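Local coordinates for diaphanous protein (Entamoeba histolytica, PDB 4DVG) that is a formin of the diaphanous family, whose GBD-FH3 region probably binds Rho-type GTPases and helps to control actin assembly, at residues B[108-112]-B[150-154]; B[114-119]-B[130-135]; B[242-246]-B[290-294]. One frame throughout, in Å; residues are numbered along the deposited sequence.

Interactions 1 and 2 share helix 108-120: its first turn faces the end of helix 145-152 in interaction 1, and its later turns run against helix 127-141 in interaction 2. Their centres lie about 14 Å apart, and the chain makes the hairpin of interaction 2 before it returns to close interaction 1. Both belong to the GTPase-binding region. Interaction 3 belongs to the FH3 region, on the opposite side of the chain's centre, with its centre about 28 Å from that of interaction 1 and about 31 Å from that of interaction 2. Nearest atoms of interactions 1 and 3 are about 11 Å apart. The three contacts thus represent both regions of an all-helical chain.

Interaction 1: B[108-112]-B[150-154]; sequences LANLM and ALIEI
Ile154 reaches over to Ala109 with its long branch, CD1 coming to 3.5 Å from Ala109 CB. With CG1 beside the backbone N (chi1 -72°) and the branch then straight out to CD1, the methyl lodges among three residues of the first turn of helix 108-120: it also lies 4.1 Å from Leu108 CG and 4.2 Å from CG of Met112, which is present as selenomethionine. Leu108 meets the partner with one branch. Its CD2 sits 3.8 Å from Ala150 CB and 4.0 Å from Leu151 CB, close to the peptide that joins those two residues. Met112 approaches by its terminal methyl: the chain bends at both chi2 and chi3, and CE ends 3.6 Å from Leu151 CD1, the two side chains meeting at about a right angle. The whole contact is apolar, and the two segments bury 252 Å² between them.

What presents these groups is the end of helix 145-152. Glu153 N and Ile154 N bond back to the carbonyls of Ala150 and Leu151, three residues earlier, and the backbone at Ile154 has already become extended. The last turn and the residues just after it offer Ala150, Leu151 and Ile154 together to helix 108-120. Further out, Leu108 continues onto Leu138 of helix 127-141 and Phe142 just after it, while Met112 and Leu151 both rest on Leu161 of helix 160-165. Leu151 also reaches Thr185 of helix 172-187. Ala109, by contrast, lies at the exposed margin.

Alanine, leucine and isoleucine side chains, with the selenomethionine methyl, thereby join the start of one helix to the end of a short helix two elements later. Such packing of successive helices is consistent with the armadillo-like array found in the GTPase-binding and FH3 regions of diaphanous formins.

Interaction 2: B[114-119]-B[130-135]; sequences IYKKKI and EERKCC
The helical turns bearing Lys118 and Glu131 run roughly antiparallel, at 146° with their axes 8.9 Å apart, and come closest in the backbone where the CA atoms of these two residues are 5.2 Å from each other. Cys134 points into the middle of the interface. Its SG lies 3.8 Å from Lys118 CG and also touches the CG2 methyl of Ile114, while its CB packs 3.5 Å from Tyr115 CD1, obliquely to the ring. Tyr115 has CG anti to the backbone N (chi1 -178°), which sends the ring across toward the partner helix. There Cys135 SG lies 3.6 Å from Tyr115 OH and, like Cys134 SG, makes an oblique sulfur-aromatic contact with the ring, while Glu131 CG meets the ring edge. One face of the ring is covered from its own helix by Ile119 CD1, offset toward the rim.

At one margin Lys118 bends at chi2 and slants across Glu130, and NZ closes a salt bridge of 2.7 Å to Glu130 OE1. The ammonium arrives 39° above the carboxylate plane, and it has a second partner in Asp79 O. On the other side the extended Glu131 brings OE1 to 3.3 Å from Ile119 CA. Its charge is answered elsewhere, by a salt bridge from OE1 to Arg169 and a hydrogen bond between OE2 and Ser167 OG; being buried, the carboxylate probably depends on both.

Helices 108-120 and 127-141 thus form a hairpin in the GTPase-binding region, its seam of apolar groups and sulfurs lying between the Lys118-Glu130 salt bridge and the buried Glu131 carboxylate. Helix 160-165 covers Tyr115 and Ile119 through Leu160, with Leu161 also on Tyr115. Helix 172-187 adds Ile178 against Tyr115 and Asn174 against Cys135, and helix 83-93 flanks the hairpin at Lys133.

Interaction 3: B[242-246]-B[290-294]; sequences LVLIN and SINDF
Asn246 reaches across to Ser290 and Phe294 between two helices that run nearly parallel, their axes 10.0 Å apart and 21° from each other. Its CB points toward the partner helix. CG, beside the backbone N (chi1 -71°), comes 4.0 Å from Ser290 O, and there the amide divides its work. OD1 lies 3.7 Å from Phe294 CB and equally near Phe294 CD1, at the ring edge and in the ring plane. ND2 donates a 2.9 Å hydrogen bond to Ser290 O, with an angle of 152° at the hydrogen and the acceptor close to the amide plane. That carbonyl also takes the helical bond from Phe294 N, which arrives from the opposite face of its plane, so two donors grip one oxygen.

One turn earlier, Leu242 CB packs 3.7 Å from Ser290 CB, and Leu242 CD1 touches Ile291 CG1.

These are two FH3-region helices packed side by side, consistent with an armadillo-like array. Helix 269-277 packs on helix 290-309, with Leu269 and Leu273 against Phe294 and Met276 against Ile291. Helix 254-265 brings Phe264 to Ile245, while Leu244 links helix 236-249 back to Thr183 and Ser186 of helix 172-187.

Interaction 1: B[108-112]-B[150-154]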
loop_
_atom_site.group_PDB
_atom_site.type_symbol
_atom_site.label_atom_id
_atom_site.label_comp_id
_atom_site.label_asym_id
_atom_site.label_seq_id
_atom_site.Cartn_x
_atom_site.Cartn_y
_atom_site.Cartn_z
ATOM N N LEU B 108 -8.923 -14.747 4.881
ATOM C CA LEU B 108 -7.478 -14.901 4.789
ATOM C C LEU B 108 -7.099 -16.341 4.432
ATOM O O LEU B 108 -6.295 -16.583 3.547
ATOM C CB LEU B 108 -6.828 -14.513 6.103
ATOM C CG LEU B 108 -5.323 -14.702 6.143
ATOM C CD1 LEU B 108 -4.623 -13.841 5.066
ATOM C CD2 LEU B 108 -4.816 -14.378 7.528
ATOM N N ALA B 109 -7.698 -17.303 5.113
ATOM C CA ALA B 109 -7.370 -18.695 4.851
ATOM C C ALA B 109 -7.708 -19.035 3.410
ATOM O O ALA B 109 -7.092 -19.931 2.803
ATOM C CB ALA B 109 -8.115 -19.610 5.802
ATOM N N ASN B 110 -8.692 -18.310 2.877
ATOM C CA ASN B 110 -9.162 -18.524 1.517
ATOM C C ASN B 110 -8.208 -17.939 0.488
ATOM O O ASN B 110 -7.986 -18.515 -0.588
ATOM C CB ASN B 110 -10.552 -17.926 1.337
ATOM C CG ASN B 110 -11.618 -18.703 2.087
ATOM O OD1 ASN B 110 -11.395 -19.845 2.486
ATOM N ND2 ASN B 110 -12.780 -18.093 2.277
ATOM N N LEU B 111 -7.662 -16.782 0.840
ATOM C CA LEU B 111 -6.727 -16.073 0.001
ATOM C C LEU B 111 -5.381 -16.785 0.037
ATOM O O LEU B 111 -4.674 -16.840 -0.973
ATOM C CB LEU B 111 -6.586 -14.631 0.487
ATOM C CG LEU B 111 -5.617 -13.730 -0.275
ATOM C CD1 LEU B 111 -6.103 -13.542 -1.691
ATOM C CD2 LEU B 111 -5.462 -12.388 0.427
HETATM N N MSE B 112 -5.038 -17.336 1.203
HETATM C CA MSE B 112 -3.790 -18.082 1.386
HETATM C C MSE B 112 -3.746 -19.338 0.524
HETATM O O MSE B 112 -2.700 -19.697 -0.010
HETATM C CB MSE B 112 -3.601 -18.443 2.860
HETATM C CG MSE B 112 -3.290 -17.235 3.710
HETATM SE SE MSE B 112 -1.479 -16.553 3.453
HETATM C CE MSE B 112 -0.524 -17.843 4.576
ATOM N N ALA B 150 -5.284 -14.038 12.606
ATOM C CA ALA B 150 -5.925 -15.107 11.863
ATOM C C ALA B 150 -4.871 -16.040 11.300
ATOM O O ALA B 150 -5.066 -17.256 11.303
ATOM C CB ALA B 150 -6.789 -14.542 10.753
ATOM N N LEU B 151 -3.770 -15.454 10.821
ATOM C CA LEU B 151 -2.648 -16.178 10.212
ATOM C C LEU B 151 -2.030 -17.224 11.158
ATOM O O LEU B 151 -1.733 -18.358 10.755
ATOM C CB LEU B 151 -1.552 -15.199 9.755
ATOM C CG LEU B 151 -0.263 -15.873 9.259
ATOM C CD1 LEU B 151 -0.480 -16.598 7.951
ATOM C CD2 LEU B 151 0.878 -14.898 9.107
ATOM N N ILE B 152 -1.845 -16.829 12.414
ATOM C CA ILE B 152 -1.290 -17.697 13.438
ATOM C C ILE B 152 -2.090 -18.994 13.619
ATOM O O ILE B 152 -1.543 -20.061 13.969
ATOM C CB ILE B 152 -1.217 -16.949 14.772
ATOM C CG1 ILE B 152 -0.166 -15.844 14.660
ATOM C CG2 ILE B 152 -0.920 -17.932 15.934
ATOM C CD1 ILE B 152 0.036 -15.042 15.885
ATOM N N GLU B 153 -3.392 -18.891 13.371
ATOM C CA GLU B 153 -4.299 -20.015 13.547
ATOM C C GLU B 153 -4.548 -20.832 12.265
ATOM O O GLU B 153 -5.279 -21.804 12.292
ATOM C CB GLU B 153 -5.612 -19.563 14.228
ATOM C CG GLU B 153 -5.495 -19.410 15.767
ATOM O OE1 GLU B 153 -7.268 -17.870 16.292
ATOM O OE2 GLU B 153 -5.213 -17.184 16.652
ATOM N N ILE B 154 -3.928 -20.443 11.157
ATOM C CA ILE B 154 -4.012 -21.219 9.920
ATOM C C ILE B 154 -2.860 -22.220 9.851
ATOM O O ILE B 154 -1.696 -21.821 9.844
ATOM C CB ILE B 154 -3.884 -20.306 8.698
ATOM C CG1 ILE B 154 -5.132 -19.453 8.513
ATOM C CG2 ILE B 154 -3.586 -21.123 7.438
ATOM C CD1 ILE B 154 -5.119 -18.632 7.234
#

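Interaction 2: B[114-119]-B[130-135]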
loop_
_atom_site.group_PDB
_atom_site.type_symbol
_atom_site.label_atom_id
_atom_site.label_comp_id
_atom_site.label_asym_id
_atom_site.label_seq_id
_atom_site.Cartn_x
_atom_site.Cartn_y
_atom_site.Cartn_z
ATOM N N ILE B 114 -5.308 -19.735 -2.288
ATOM C CA ILE B 114 -5.127 -19.291 -3.653
ATOM C C ILE B 114 -3.661 -18.982 -3.862
ATOM O O ILE B 114 -3.088 -19.297 -4.902
ATOM C CB ILE B 114 -5.992 -18.063 -3.955
ATOM C CG1 ILE B 114 -7.382 -18.511 -4.373
ATOM C CG2 ILE B 114 -5.401 -17.242 -5.070
ATOM C CD1 ILE B 114 -8.416 -17.454 -4.183
ATOM N N TYR B 115 -3.057 -18.383 -2.850
ATOM C CA TYR B 115 -1.657 -18.022 -2.908
ATOM C C TYR B 115 -0.777 -19.277 -3.042
ATOM O O TYR B 115 0.204 -19.275 -3.792
ATOM C CB TYR B 115 -1.301 -17.225 -1.664
ATOM C CG TYR B 115 0.121 -16.742 -1.605
ATOM C CD1 TYR B 115 0.785 -16.336 -2.755
ATOM C CD2 TYR B 115 0.795 -16.661 -0.387
ATOM C CE1 TYR B 115 2.082 -15.876 -2.697
ATOM C CE2 TYR B 115 2.096 -16.211 -0.319
ATOM C CZ TYR B 115 2.734 -15.818 -1.483
ATOM O OH TYR B 115 4.025 -15.367 -1.427
ATOM N N LYS B 116 -1.132 -20.349 -2.332
ATOM C CA LYS B 116 -0.397 -21.603 -2.479
ATOM C C LYS B 116 -0.471 -22.059 -3.933
ATOM O O LYS B 116 0.554 -22.310 -4.566
ATOM C CB LYS B 116 -0.922 -22.689 -1.518
ATOM C CG LYS B 116 -0.254 -24.073 -1.664
ATOM C CD LYS B 116 -0.289 -24.915 -0.370
ATOM N NZ LYS B 116 -0.873 -26.969 -1.483
ATOM N N LYS B 117 -1.687 -22.155 -4.461
ATOM C CA LYS B 117 -1.900 -22.555 -5.842
ATOM C C LYS B 117 -1.011 -21.745 -6.780
ATOM O O LYS B 117 -0.491 -22.282 -7.756
ATOM C CB LYS B 117 -3.363 -22.360 -6.263
ATOM C CG LYS B 117 -4.263 -23.545 -6.038
ATOM C CD LYS B 117 -5.679 -23.232 -6.516
ATOM C CE LYS B 117 -6.675 -23.282 -5.358
ATOM N NZ LYS B 117 -8.034 -22.777 -5.734
ATOM N N LYS B 118 -0.857 -20.451 -6.492
ATOM C CA LYS B 118 -0.142 -19.565 -7.391
ATOM C C LYS B 118 1.349 -19.830 -7.281
ATOM O O LYS B 118 2.029 -20.000 -8.296
ATOM C CB LYS B 118 -0.432 -18.079 -7.096
ATOM C CG LYS B 118 -1.819 -17.599 -7.457
ATOM C CD LYS B 118 -2.326 -18.232 -8.743
ATOM C CE LYS B 118 -3.592 -17.514 -9.197
ATOM N NZ LYS B 118 -4.369 -18.281 -10.212
ATOM N N ILE B 119 1.844 -19.847 -6.047
ATOM C CA ILE B 119 3.238 -20.182 -5.763
ATOM C C ILE B 119 3.721 -21.456 -6.458
ATOM O O ILE B 119 4.866 -21.517 -6.917
ATOM C CB ILE B 119 3.479 -20.393 -4.271
ATOM C CG1 ILE B 119 3.466 -19.068 -3.517
ATOM C CG2 ILE B 119 4.799 -21.065 -4.060
ATOM C CD1 ILE B 119 3.721 -19.243 -2.030
ATOM N N GLU B 130 0.456 -13.532 -11.764
ATOM C CA GLU B 130 -0.550 -14.050 -10.869
ATOM C C GLU B 130 0.014 -14.186 -9.448
ATOM O O GLU B 130 -0.642 -13.813 -8.478
ATOM C CB GLU B 130 -1.153 -15.351 -11.395
ATOM C CG GLU B 130 -2.079 -15.132 -12.584
ATOM C CD GLU B 130 -2.732 -16.409 -13.075
ATOM O OE1 GLU B 130 -2.821 -17.384 -12.296
ATOM O OE2 GLU B 130 -3.150 -16.443 -14.252
ATOM N N GLU B 131 1.246 -14.675 -9.321
ATOM C CA GLU B 131 1.824 -14.837 -7.992
ATOM C C GLU B 131 2.011 -13.476 -7.329
ATOM O O GLU B 131 1.607 -13.271 -6.188
ATOM C CB GLU B 131 3.151 -15.604 -8.037
ATOM C CG GLU B 131 3.711 -15.911 -6.648
ATOM C CD GLU B 131 4.929 -16.832 -6.661
ATOM O OE1 GLU B 131 4.919 -17.856 -7.378
ATOM O OE2 GLU B 131 5.902 -16.531 -5.937
ATOM N N ARG B 132 2.609 -12.547 -8.067
ATOM C CA ARG B 132 2.876 -11.209 -7.559
ATOM C C ARG B 132 1.638 -10.410 -7.138
ATOM O O ARG B 132 1.713 -9.694 -6.142
ATOM C CB ARG B 132 3.729 -10.407 -8.544
ATOM C CG ARG B 132 5.128 -10.967 -8.714
ATOM C CD ARG B 132 6.011 -10.004 -9.430
ATOM N NE ARG B 132 7.276 -10.605 -9.824
ATOM C CZ ARG B 132 8.061 -10.085 -10.764
ATOM N NH1 ARG B 132 7.685 -8.964 -11.375
ATOM N NH2 ARG B 132 9.208 -10.674 -11.090
ATOM N N LYS B 133 0.519 -10.518 -7.871
ATOM C CA LYS B 133 -0.719 -9.859 -7.430
ATOM C C LYS B 133 -1.097 -10.368 -6.045
ATOM O O LYS B 133 -1.465 -9.576 -5.165
ATOM C CB LYS B 133 -1.899 -10.048 -8.398
ATOM C CG LYS B 133 -2.031 -8.950 -9.447
ATOM C CD LYS B 133 -1.917 -7.555 -8.846
ATOM C CE LYS B 133 -1.918 -6.459 -9.932
ATOM N NZ LYS B 133 -1.010 -6.711 -11.122
ATOM N N CYS B 134 -0.993 -11.686 -5.863
ATOM C CA CYS B 134 -1.205 -12.301 -4.557
ATOM C C CYS B 134 -0.428 -11.606 -3.441
ATOM O O CYS B 134 -0.990 -11.287 -2.397
ATOM C CB CYS B 134 -0.816 -13.774 -4.590
ATOM S SG CYS B 134 -2.175 -14.858 -4.903
ATOM N N CYS B 135 0.864 -11.389 -3.658
ATOM C CA CYS B 135 1.673 -10.732 -2.652
ATOM C C CYS B 135 1.129 -9.364 -2.401
ATOM O O CYS B 135 1.097 -8.896 -1.250
ATOM C CB CYS B 135 3.126 -10.608 -3.107
ATOM S SG CYS B 135 3.939 -12.202 -3.201
#

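Interaction 3: B[242-246]-B[290-294]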
loop_
_atom_site.group_PDB
_atom_site.type_symbol
_atom_site.label_atom_id
_atom_site.label_comp_id
_atom_site.label_asym_id
_atom_site.label_seq_id
_atom_site.Cartn_x
_atom_site.Cartn_y
_atom_site.Cartn_z
ATOM N N LEU B 242 17.292 -8.130 10.785
ATOM C CA LEU B 242 17.879 -8.036 12.108
ATOM C C LEU B 242 16.824 -8.095 13.209
ATOM O O LEU B 242 17.005 -8.763 14.219
ATOM C CB LEU B 242 18.734 -6.778 12.225
ATOM C CG LEU B 242 20.046 -7.027 11.477
ATOM C CD1 LEU B 242 20.799 -5.762 11.107
ATOM C CD2 LEU B 242 20.911 -7.963 12.322
ATOM N N VAL B 243 15.718 -7.396 13.010
ATOM C CA VAL B 243 14.679 -7.361 14.018
ATOM C C VAL B 243 14.120 -8.753 14.242
ATOM O O VAL B 243 13.907 -9.167 15.373
ATOM C CB VAL B 243 13.563 -6.388 13.640
ATOM C CG1 VAL B 243 12.450 -6.486 14.630
ATOM C CG2 VAL B 243 14.105 -4.961 13.567
ATOM N N LEU B 244 13.918 -9.493 13.163
ATOM C CA LEU B 244 13.418 -10.865 13.273
ATOM C C LEU B 244 14.396 -11.776 14.033
ATOM O O LEU B 244 13.998 -12.597 14.869
ATOM C CB LEU B 244 13.159 -11.455 11.881
ATOM C CG LEU B 244 12.646 -12.882 11.965
ATOM C CD1 LEU B 244 11.430 -12.851 12.848
ATOM C CD2 LEU B 244 12.346 -13.480 10.597
ATOM N N ILE B 245 15.677 -11.632 13.723
ATOM C CA ILE B 245 16.702 -12.469 14.308
ATOM C C ILE B 245 16.749 -12.242 15.797
ATOM O O ILE B 245 16.626 -13.187 16.570
ATOM C CB ILE B 245 18.083 -12.227 13.680
ATOM C CG1 ILE B 245 18.156 -12.922 12.319
ATOM C CG2 ILE B 245 19.174 -12.805 14.558
ATOM C CD1 ILE B 245 19.161 -12.256 11.382
ATOM N N ASN B 246 16.902 -10.988 16.189
ATOM C CA ASN B 246 16.878 -10.621 17.591
ATOM C C ASN B 246 15.616 -11.056 18.336
ATOM O O ASN B 246 15.698 -11.431 19.502
ATOM C CB ASN B 246 17.184 -9.131 17.780
ATOM C CG ASN B 246 18.643 -8.820 17.500
ATOM O OD1 ASN B 246 19.477 -9.735 17.511
ATOM N ND2 ASN B 246 18.963 -7.545 17.237
ATOM N N SER B 290 20.600 -2.648 16.282
ATOM C CA SER B 290 20.211 -4.053 16.249
ATOM C C SER B 290 21.437 -4.949 16.308
ATOM O O SER B 290 21.419 -5.996 16.954
ATOM C CB SER B 290 19.401 -4.375 14.994
ATOM O OG SER B 290 18.142 -3.738 15.030
ATOM N N ILE B 291 22.496 -4.539 15.619
ATOM C CA ILE B 291 23.734 -5.293 15.632
ATOM C C ILE B 291 24.368 -5.215 17.017
ATOM O O ILE B 291 24.767 -6.237 17.575
ATOM C CB ILE B 291 24.716 -4.808 14.560
ATOM C CG1 ILE B 291 24.156 -5.093 13.165
ATOM C CG2 ILE B 291 26.049 -5.493 14.725
ATOM C CD1 ILE B 291 25.069 -4.654 12.037
ATOM N N ASN B 292 24.446 -4.018 17.591
ATOM C CA ASN B 292 24.948 -3.921 18.957
ATOM C C ASN B 292 24.140 -4.804 19.920
ATOM O O ASN B 292 24.706 -5.435 20.813
ATOM C CB ASN B 292 25.009 -2.469 19.448
ATOM C CG ASN B 292 26.197 -1.713 18.884
ATOM O OD1 ASN B 292 27.089 -2.315 18.283
ATOM N ND2 ASN B 292 26.218 -0.383 19.074
ATOM N N ASP B 293 22.825 -4.864 19.725
ATOM C CA ASP B 293 21.965 -5.560 20.668
ATOM C C ASP B 293 22.347 -7.017 20.671
ATOM O O ASP B 293 22.459 -7.633 21.735
ATOM C CB ASP B 293 20.475 -5.398 20.326
ATOM C CG ASP B 293 19.943 -3.999 20.645
ATOM O OD1 ASP B 293 20.657 -3.193 21.300
ATOM O OD2 ASP B 293 18.798 -3.708 20.238
ATOM N N PHE B 294 22.558 -7.548 19.469
ATOM C CA PHE B 294 22.942 -8.932 19.277
ATOM C C PHE B 294 24.197 -9.259 20.081
ATOM O O PHE B 294 24.201 -10.195 20.869
ATOM C CB PHE B 294 23.165 -9.241 17.789
ATOM C CG PHE B 294 23.611 -10.648 17.534
ATOM C CD1 PHE B 294 22.690 -11.643 17.269
ATOM C CD2 PHE B 294 24.953 -10.985 17.599
ATOM C CE1 PHE B 294 23.103 -12.955 17.058
ATOM C CE2 PHE B 294 25.377 -12.289 17.392
ATOM C CZ PHE B 294 24.462 -13.276 17.122
#